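PDB 4MKX: inositol dehydrogenase from Lactobacillus casei, which probably oxidises scyllo-inositol, passing the hydride to NAD. Local coordinates for residues 137-142 with 196-201; 142-147 with 304-309. One frame throughout, in Å; residues are numbered along the deposited sequence.

Contact 1. Residues 137-142 with 196-201; sequences LGFMRR and SIHDID
Phe139 and His198 bring the backbones together, their CA atoms 6.4 Å apart, where the chain makes two inverse gamma turns, centred on Gly138 and Phe139, and meets the first turn of helix 197-207. Asp201 is caught from two directions. Its carboxylate lies flat over one face of the Phe139 ring, the planes only 12° apart, with CG 3.6 Å from Phe139 CG; CG of Asp201 stands anti to its own backbone N (chi1 -174°), which swings the group over the ring. Arg142 grips the same carboxylate side-on: NE reaches OD2 of Asp201 at 2.9 Å and nearly straight (172°), while NH2 takes OD1. The turns follow strand 135-137, an outermost strand of the Rossmann sheet, so this buried meeting joins the nucleotide-binding fold to a helix of the C-terminal domain. Arg141, extended, passes its guanidinium face over His198 CB and ends with NH1 2.8 Å from Asp199 OD1, coming in from above the carboxylate plane; Ser167 and Ser169 also bind that carboxylate. Met140 sets SD 3.5 Å from His198 CE1 and CE over the imidazole face. A water accepts from Arg141 N and lies 2.8 Å from His198 ND1.

Contact 2. Residues 142-147 with 304-309; sequences RFDDSY and AQAFLS
Gln305, on helix 304-319, holds the junction where a 3-10 turn gives way to helix 145-155, whose N-cap is Asp144. The Gln305 CB points toward 142-147, and CG continues anti to the backbone N (chi1 172°), bringing CG to 3.9 Å from Asp145 OD2. The chain then bends at chi2 (-96°), which lays the amide against the Asp145 carboxylate, the two planes stacked 10° apart and CD of Gln305 3.6 Å from Asp145 CG. Past CD the two ends divide the work. OE1 accepts from Asp145 N at 2.9 Å; NE2 gives one bond to Phe143 O and another to Ser309 OG one turn along its own helix, both close to the amide plane, and together these three bonds fix the rotation of the amide. A leucine here would probably leave Asp145 N and Phe143 O without their mates, and would take the NE2 donor from the Ser309 hydroxyl. Beside the amide, Ala306 CB rests against Asp144 CA, and Phe143 CB packs on Ser309 CB. The Asp144 carboxylate does the capping: OD2 accepts from Tyr147 N at 3.1 Å and weakly from Ser146 N. Arg302 forms a salt bridge with OD1 of Asp144, as Arg148 does with Asp145. A water 2.8 Å from Asp144 OD1, to which it probably donates, accepts from Ala306 N at 3.0 Å.

Contacts 1 and 2 share Arg142, and their centres lie about 11 Å apart. The short 3-10 turn is held on two sides: its side chains reach helix 197-207 in contact 1, and its last residue, Phe143, and the start of helix 145-155 meet helix 304-319 in contact 2. They also touch directly, with Met140 CG 3.7 Å from Phe307 CE1 and Met140 O 3.4 Å from Ala306 CB. Contact 1 is the one nearer the probable active site: His198 lies against Lys111, consistent with the lysine and histidine of the substrate pocket in related inositol dehydrogenases. Contact 2 lies toward a subunit interface, where Ser146 OG bonds Leu282 N of the second subunit.

Contact 1. Residues 137-142 with 196-201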
ATOM      1  N   LEU A 137      29.344  15.553 -12.162  1.00 10.72           N
ATOM      2  CA  LEU A 137      28.061  16.132 -12.549  1.00 11.17           C
ATOM      3  C   LEU A 137      26.972  15.774 -11.547  1.00 10.24           C
ATOM      4  O   LEU A 137      26.958  14.659 -11.034  1.00 12.81           O
ATOM      5  CB  LEU A 137      27.654  15.617 -13.927  1.00 12.88           C
ATOM      6  CG  LEU A 137      28.395  16.334 -15.041  1.00 15.68           C
ATOM      7  CD1 LEU A 137      28.319  15.519 -16.326  1.00 17.76           C
ATOM      8  CD2 LEU A 137      27.777  17.706 -15.226  1.00 18.20           C
ATOM      9  N   GLY A 138      26.057  16.712 -11.295  1.00 10.68           N
ATOM     10  CA  GLY A 138      25.040  16.530 -10.259  1.00  9.30           C
ATOM     11  C   GLY A 138      23.860  15.617 -10.577  1.00 11.72           C
ATOM     12  O   GLY A 138      22.705  16.000 -10.380  1.00 11.63           O
ATOM     13  N   PHE A 139      24.132  14.408 -11.051  1.00 10.67           N
ATOM     14  CA  PHE A 139      23.057  13.426 -11.228  1.00 10.19           C
ATOM     15  C   PHE A 139      22.748  12.762  -9.883  1.00  9.62           C
ATOM     16  O   PHE A 139      23.208  11.651  -9.595  1.00 10.74           O
ATOM     17  CB  PHE A 139      23.453  12.395 -12.293  1.00 12.77           C
ATOM     18  CG  PHE A 139      23.473  12.955 -13.693  1.00 12.80           C
ATOM     19  CD1 PHE A 139      22.378  13.642 -14.186  1.00 12.96           C
ATOM     20  CD2 PHE A 139      24.602  12.825 -14.496  1.00 18.76           C
ATOM     21  CE1 PHE A 139      22.387  14.175 -15.471  1.00 19.37           C
ATOM     22  CE2 PHE A 139      24.620  13.353 -15.782  1.00 20.22           C
ATOM     23  CZ  PHE A 139      23.509  14.030 -16.267  1.00 17.54           C
ATOM     24  N   MET A 140      21.971  13.454  -9.048  1.00  8.39           N
ATOM     25  CA  MET A 140      21.846  13.053  -7.652  1.00  9.23           C
ATOM     26  C   MET A 140      21.066  11.759  -7.442  1.00  8.57           C
ATOM     27  O   MET A 140      21.207  11.127  -6.398  1.00  9.22           O
ATOM     28  CB  MET A 140      21.261  14.182  -6.793  1.00 10.49           C
ATOM     29  CG  MET A 140      19.755  14.393  -6.899  1.00 12.60           C
ATOM     30  SD  MET A 140      19.252  15.048  -8.501  1.00 15.10           S
ATOM     31  CE  MET A 140      17.511  15.311  -8.234  1.00 17.78           C
ATOM     32  N   ARG A 141      20.273  11.337  -8.418  1.00  8.89           N
ATOM     33  CA  ARG A 141      19.509  10.104  -8.228  1.00  7.83           C
ATOM     34  C   ARG A 141      20.435   8.903  -8.072  1.00  9.15           C
ATOM     35  O   ARG A 141      20.093   7.930  -7.412  1.00  8.82           O
ATOM     36  CB  ARG A 141      18.530   9.885  -9.375  1.00  8.19           C
ATOM     37  CG  ARG A 141      17.478  10.972  -9.455  1.00  9.97           C
ATOM     38  CD  ARG A 141      16.389  10.551 -10.401  1.00 11.66           C
ATOM     39  NE  ARG A 141      15.543  11.680 -10.749  1.00  9.41           N
ATOM     40  CZ  ARG A 141      14.584  11.623 -11.667  1.00 10.50           C
ATOM     41  NH1 ARG A 141      14.353  10.486 -12.306  1.00 11.88           N
ATOM     42  NH2 ARG A 141      13.875  12.712 -11.947  1.00 13.75           N
ATOM     43  N   ARG A 142      21.643   8.998  -8.620  1.00 11.93           N
ATOM     44  CA  ARG A 142      22.611   7.931  -8.416  1.00 12.75           C
ATOM     45  C   ARG A 142      23.027   7.786  -6.958  1.00 12.12           C
ATOM     46  O   ARG A 142      23.592   6.760  -6.581  1.00 15.58           O
ATOM     47  CB  ARG A 142      23.856   8.149  -9.276  1.00 11.13           C
ATOM     48  CG  ARG A 142      23.567   8.144 -10.767  1.00 12.86           C
ATOM     49  CD  ARG A 142      24.863   7.977 -11.504  1.00 16.98           C
ATOM     50  NE  ARG A 142      24.727   8.164 -12.939  1.00 15.18           N
ATOM     51  CZ  ARG A 142      25.629   7.730 -13.807  1.00 19.77           C
ATOM     52  NH1 ARG A 142      26.699   7.094 -13.356  1.00 21.54           N
ATOM     53  NH2 ARG A 142      25.456   7.919 -15.109  1.00 19.82           N
ATOM     54  N   SER A 196      13.664  15.854 -17.989  1.00 15.35           N
ATOM     55  CA  SER A 196      13.930  14.452 -18.285  1.00 14.24           C
ATOM     56  C   SER A 196      15.396  14.045 -18.280  1.00 12.98           C
ATOM     57  O   SER A 196      15.696  12.871 -18.469  1.00 14.94           O
ATOM     58  CB  SER A 196      13.324  14.079 -19.638  1.00 15.37           C
ATOM     59  OG  SER A 196      11.940  14.374 -19.654  1.00 18.71           O
ATOM     60  N   ILE A 197      16.303  15.004 -18.096  1.00 15.66           N
ATOM     61  CA  ILE A 197      17.719  14.679 -18.101  1.00 13.75           C
ATOM     62  C   ILE A 197      18.075  13.649 -17.030  1.00 13.28           C
ATOM     63  O   ILE A 197      18.852  12.737 -17.293  1.00 11.39           O
ATOM     64  CB  ILE A 197      18.612  15.940 -17.969  1.00 16.41           C
ATOM     65  CG1 ILE A 197      18.527  16.757 -19.254  1.00 22.74           C
ATOM     66  CG2 ILE A 197      20.067  15.550 -17.758  1.00 23.56           C
ATOM     67  CD1 ILE A 197      19.694  17.716 -19.461  1.00 27.26           C
ATOM     68  N   HIS A 198      17.490  13.763 -15.837  1.00 10.89           N
ATOM     69  CA  HIS A 198      17.771  12.783 -14.799  1.00 12.03           C
ATOM     70  C   HIS A 198      17.230  11.411 -15.173  1.00 11.65           C
ATOM     71  O   HIS A 198      17.821  10.386 -14.819  1.00 11.75           O
ATOM     72  CB  HIS A 198      17.176  13.197 -13.458  1.00 11.72           C
ATOM     73  CG  HIS A 198      17.822  14.395 -12.841  1.00 11.50           C
ATOM     74  ND1 HIS A 198      19.142  14.412 -12.450  1.00 12.62           N
ATOM     75  CD2 HIS A 198      17.316  15.612 -12.525  1.00 15.54           C
ATOM     76  CE1 HIS A 198      19.429  15.594 -11.933  1.00 14.94           C
ATOM     77  NE2 HIS A 198      18.333  16.337 -11.955  1.00 12.22           N
ATOM     78  N   ASP A 199      16.103  11.383 -15.877  1.00 10.40           N
ATOM     79  CA  ASP A 199      15.529  10.120 -16.320  1.00 10.21           C
ATOM     80  C   ASP A 199      16.394   9.458 -17.390  1.00 10.80           C
ATOM     81  O   ASP A 199      16.606   8.248 -17.363  1.00 11.12           O
ATOM     82  CB  ASP A 199      14.110  10.341 -16.841  1.00 11.59           C
ATOM     83  CG  ASP A 199      13.155  10.779 -15.752  1.00 13.09           C
ATOM     84  OD1 ASP A 199      13.056  10.074 -14.725  1.00 11.70           O
ATOM     85  OD2 ASP A 199      12.506  11.829 -15.919  1.00 14.30           O
ATOM     86  N   ILE A 200      16.901  10.262 -18.320  1.00 12.20           N
ATOM     87  CA  ILE A 200      17.832   9.756 -19.320  1.00 11.01           C
ATOM     88  C   ILE A 200      19.052   9.151 -18.638  1.00 10.70           C
ATOM     89  O   ILE A 200      19.459   8.031 -18.948  1.00 11.42           O
ATOM     90  CB  ILE A 200      18.221  10.858 -20.316  1.00 12.38           C
ATOM     91  CG1 ILE A 200      17.023  11.181 -21.219  1.00 17.45           C
ATOM     92  CG2 ILE A 200      19.400  10.417 -21.179  1.00 13.89           C
ATOM     93  CD1 ILE A 200      17.119  12.534 -21.873  1.00 20.48           C
ATOM     94  N   ASP A 201      19.620   9.864 -17.670  1.00  9.15           N
ATOM     95  CA  ASP A 201      20.758   9.318 -16.958  1.00 11.54           C
ATOM     96  C   ASP A 201      20.446   8.020 -16.211  1.00 11.74           C
ATOM     97  O   ASP A 201      21.246   7.079 -16.204  1.00 11.38           O
ATOM     98  CB  ASP A 201      21.316  10.357 -15.998  1.00 11.81           C
ATOM     99  CG  ASP A 201      22.584   9.889 -15.342  1.00 15.76           C
ATOM    100  OD1 ASP A 201      23.615   9.782 -16.057  1.00 14.53           O
ATOM    101  OD2 ASP A 201      22.546   9.601 -14.122  1.00 13.71           O
TER
HETATM  102  O   HOH W   1      20.112  12.016 -11.280  1.00 11.31           O

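Contact 2. Residues 142-147 with 304-309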
ATOM      1  N   ARG A 142      21.643   8.998  -8.620  1.00 11.93           N
ATOM      2  CA  ARG A 142      22.611   7.931  -8.416  1.00 12.75           C
ATOM      3  C   ARG A 142      23.027   7.786  -6.958  1.00 12.12           C
ATOM      4  O   ARG A 142      23.592   6.760  -6.581  1.00 15.58           O
ATOM      5  CB  ARG A 142      23.856   8.149  -9.276  1.00 11.13           C
ATOM      6  CG  ARG A 142      23.567   8.144 -10.767  1.00 12.86           C
ATOM      7  CD  ARG A 142      24.863   7.977 -11.504  1.00 16.98           C
ATOM      8  NE  ARG A 142      24.727   8.164 -12.939  1.00 15.18           N
ATOM      9  CZ  ARG A 142      25.629   7.730 -13.807  1.00 19.77           C
ATOM     10  NH1 ARG A 142      26.699   7.094 -13.356  1.00 21.54           N
ATOM     11  NH2 ARG A 142      25.456   7.919 -15.109  1.00 19.82           N
ATOM     12  N   PHE A 143      22.753   8.803  -6.138  1.00  9.79           N
ATOM     13  CA  PHE A 143      23.095   8.741  -4.715  1.00 10.04           C
ATOM     14  C   PHE A 143      21.904   8.545  -3.801  1.00 10.96           C
ATOM     15  O   PHE A 143      22.055   8.462  -2.586  1.00 12.31           O
ATOM     16  CB  PHE A 143      23.859  10.003  -4.310  1.00  9.69           C
ATOM     17  CG  PHE A 143      25.196  10.101  -4.960  1.00  9.96           C
ATOM     18  CD1 PHE A 143      25.326  10.685  -6.207  1.00 13.98           C
ATOM     19  CD2 PHE A 143      26.316   9.571  -4.339  1.00 15.76           C
ATOM     20  CE1 PHE A 143      26.561  10.764  -6.820  1.00 17.07           C
ATOM     21  CE2 PHE A 143      27.550   9.644  -4.951  1.00 17.61           C
ATOM     22  CZ  PHE A 143      27.666  10.238  -6.189  1.00 14.94           C
ATOM     23  N   ASP A 144      20.721   8.438  -4.386  1.00  8.68           N
ATOM     24  CA  ASP A 144      19.507   8.276  -3.601  1.00  8.08           C
ATOM     25  C   ASP A 144      19.410   6.844  -3.090  1.00 10.10           C
ATOM     26  O   ASP A 144      19.662   5.904  -3.850  1.00 10.82           O
ATOM     27  CB  ASP A 144      18.296   8.581  -4.491  1.00  7.98           C
ATOM     28  CG  ASP A 144      16.991   8.322  -3.794  1.00  8.70           C
ATOM     29  OD1 ASP A 144      16.612   9.110  -2.899  1.00 11.94           O
ATOM     30  OD2 ASP A 144      16.315   7.335  -4.137  1.00  9.91           O
ATOM     31  N   ASP A 145      19.050   6.683  -1.813  1.00 10.33           N
ATOM     32  CA  ASP A 145      19.018   5.366  -1.193  1.00  8.70           C
ATOM     33  C   ASP A 145      18.109   4.389  -1.926  1.00 10.22           C
ATOM     34  O   ASP A 145      18.472   3.232  -2.092  1.00 12.54           O
ATOM     35  CB  ASP A 145      18.618   5.453   0.279  1.00 11.13           C
ATOM     36  CG  ASP A 145      19.748   5.943   1.170  1.00 20.58           C
ATOM     37  OD1 ASP A 145      20.933   5.865   0.765  1.00 19.74           O
ATOM     38  OD2 ASP A 145      19.439   6.379   2.298  1.00 24.14           O
ATOM     39  N   SER A 146      16.941   4.841  -2.379  1.00 10.94           N
ATOM     40  CA  SER A 146      16.016   3.912  -3.037  1.00  8.82           C
ATOM     41  C   SER A 146      16.518   3.502  -4.427  1.00  8.03           C
ATOM     42  O   SER A 146      16.435   2.330  -4.812  1.00  9.16           O
ATOM     43  CB  SER A 146      14.579   4.471  -3.085  1.00  9.53           C
ATOM     44  OG  SER A 146      14.066   4.607  -1.767  1.00 10.14           O
ATOM     45  N   TYR A 147      17.036   4.457  -5.188  1.00  8.62           N
ATOM     46  CA  TYR A 147      17.625   4.146  -6.488  1.00  7.91           C
ATOM     47  C   TYR A 147      18.819   3.208  -6.344  1.00 10.59           C
ATOM     48  O   TYR A 147      18.973   2.286  -7.149  1.00 10.38           O
ATOM     49  CB  TYR A 147      18.046   5.416  -7.246  1.00  8.58           C
ATOM     50  CG  TYR A 147      16.893   6.055  -7.999  1.00  9.26           C
ATOM     51  CD1 TYR A 147      16.525   5.609  -9.261  1.00 10.64           C
ATOM     52  CD2 TYR A 147      16.145   7.074  -7.420  1.00  9.94           C
ATOM     53  CE1 TYR A 147      15.459   6.180  -9.940  1.00 10.74           C
ATOM     54  CE2 TYR A 147      15.073   7.639  -8.082  1.00  8.54           C
ATOM     55  CZ  TYR A 147      14.734   7.197  -9.346  1.00 10.39           C
ATOM     56  OH  TYR A 147      13.663   7.764 -10.017  1.00 11.15           O
ATOM     57  N   ALA A 304      16.478  15.301  -0.525  1.00  9.27           N
ATOM     58  CA  ALA A 304      17.360  15.861   0.497  1.00 11.89           C
ATOM     59  C   ALA A 304      18.572  14.989   0.788  1.00 10.22           C
ATOM     60  O   ALA A 304      19.708  15.480   0.847  1.00 10.31           O
ATOM     61  CB  ALA A 304      16.569  16.117   1.777  1.00 13.53           C
ATOM     62  N   GLN A 305      18.328  13.700   1.001  1.00  9.74           N
ATOM     63  CA  GLN A 305      19.393  12.747   1.291  1.00  9.69           C
ATOM     64  C   GLN A 305      20.365  12.609   0.135  1.00  9.88           C
ATOM     65  O   GLN A 305      21.580  12.564   0.347  1.00  9.88           O
ATOM     66  CB  GLN A 305      18.785  11.375   1.642  1.00  9.64           C
ATOM     67  CG  GLN A 305      19.821  10.252   1.771  1.00 12.99           C
ATOM     68  CD  GLN A 305      19.970   9.440   0.492  1.00 12.20           C
ATOM     69  OE1 GLN A 305      18.985   8.943  -0.065  1.00 13.20           O
ATOM     70  NE2 GLN A 305      21.203   9.322   0.009  1.00 13.03           N
ATOM     71  N   ALA A 306      19.838  12.561  -1.083  1.00  9.04           N
ATOM     72  CA  ALA A 306      20.683  12.390  -2.264  1.00  7.85           C
ATOM     73  C   ALA A 306      21.616  13.575  -2.473  1.00 10.34           C
ATOM     74  O   ALA A 306      22.759  13.400  -2.888  1.00 10.20           O
ATOM     75  CB  ALA A 306      19.829  12.178  -3.500  1.00  9.20           C
ATOM     76  N   PHE A 307      21.126  14.782  -2.211  1.00 10.65           N
ATOM     77  CA  PHE A 307      21.984  15.960  -2.330  1.00  8.51           C
ATOM     78  C   PHE A 307      23.153  15.891  -1.350  1.00 10.35           C
ATOM     79  O   PHE A 307      24.300  16.127  -1.732  1.00 10.26           O
ATOM     80  CB  PHE A 307      21.189  17.256  -2.110  1.00 10.06           C
ATOM     81  CG  PHE A 307      20.264  17.592  -3.233  1.00  9.43           C
ATOM     82  CD1 PHE A 307      20.713  17.574  -4.556  1.00 10.27           C
ATOM     83  CD2 PHE A 307      18.933  17.910  -2.985  1.00 12.59           C
ATOM     84  CE1 PHE A 307      19.847  17.884  -5.607  1.00 13.97           C
ATOM     85  CE2 PHE A 307      18.067  18.219  -4.028  1.00 14.36           C
ATOM     86  CZ  PHE A 307      18.525  18.200  -5.343  1.00 15.11           C
ATOM     87  N   LEU A 308      22.863  15.591  -0.085  1.00 10.88           N
ATOM     88  CA  LEU A 308      23.910  15.471   0.926  1.00  8.83           C
ATOM     89  C   LEU A 308      24.917  14.389   0.551  1.00 10.66           C
ATOM     90  O   LEU A 308      26.121  14.601   0.662  1.00 11.43           O
ATOM     91  CB  LEU A 308      23.295  15.176   2.303  1.00  9.44           C
ATOM     92  CG  LEU A 308      22.686  16.382   3.010  1.00 16.36           C
ATOM     93  CD1 LEU A 308      21.690  15.945   4.084  1.00 21.92           C
ATOM     94  CD2 LEU A 308      23.800  17.232   3.623  1.00 15.75           C
ATOM     95  N   SER A 309      24.424  13.240   0.092  1.00 10.31           N
ATOM     96  CA  SER A 309      25.317  12.154  -0.273  1.00 10.43           C
ATOM     97  C   SER A 309      26.223  12.500  -1.456  1.00 11.13           C
ATOM     98  O   SER A 309      27.402  12.174  -1.426  1.00 11.77           O
ATOM     99  CB  SER A 309      24.539  10.866  -0.557  1.00 11.40           C
ATOM    100  OG  SER A 309      23.990  10.356   0.654  1.00 13.20           O
TER
HETATM  101  O   HOH W   2      17.077  11.480  -1.477  1.00 10.26           O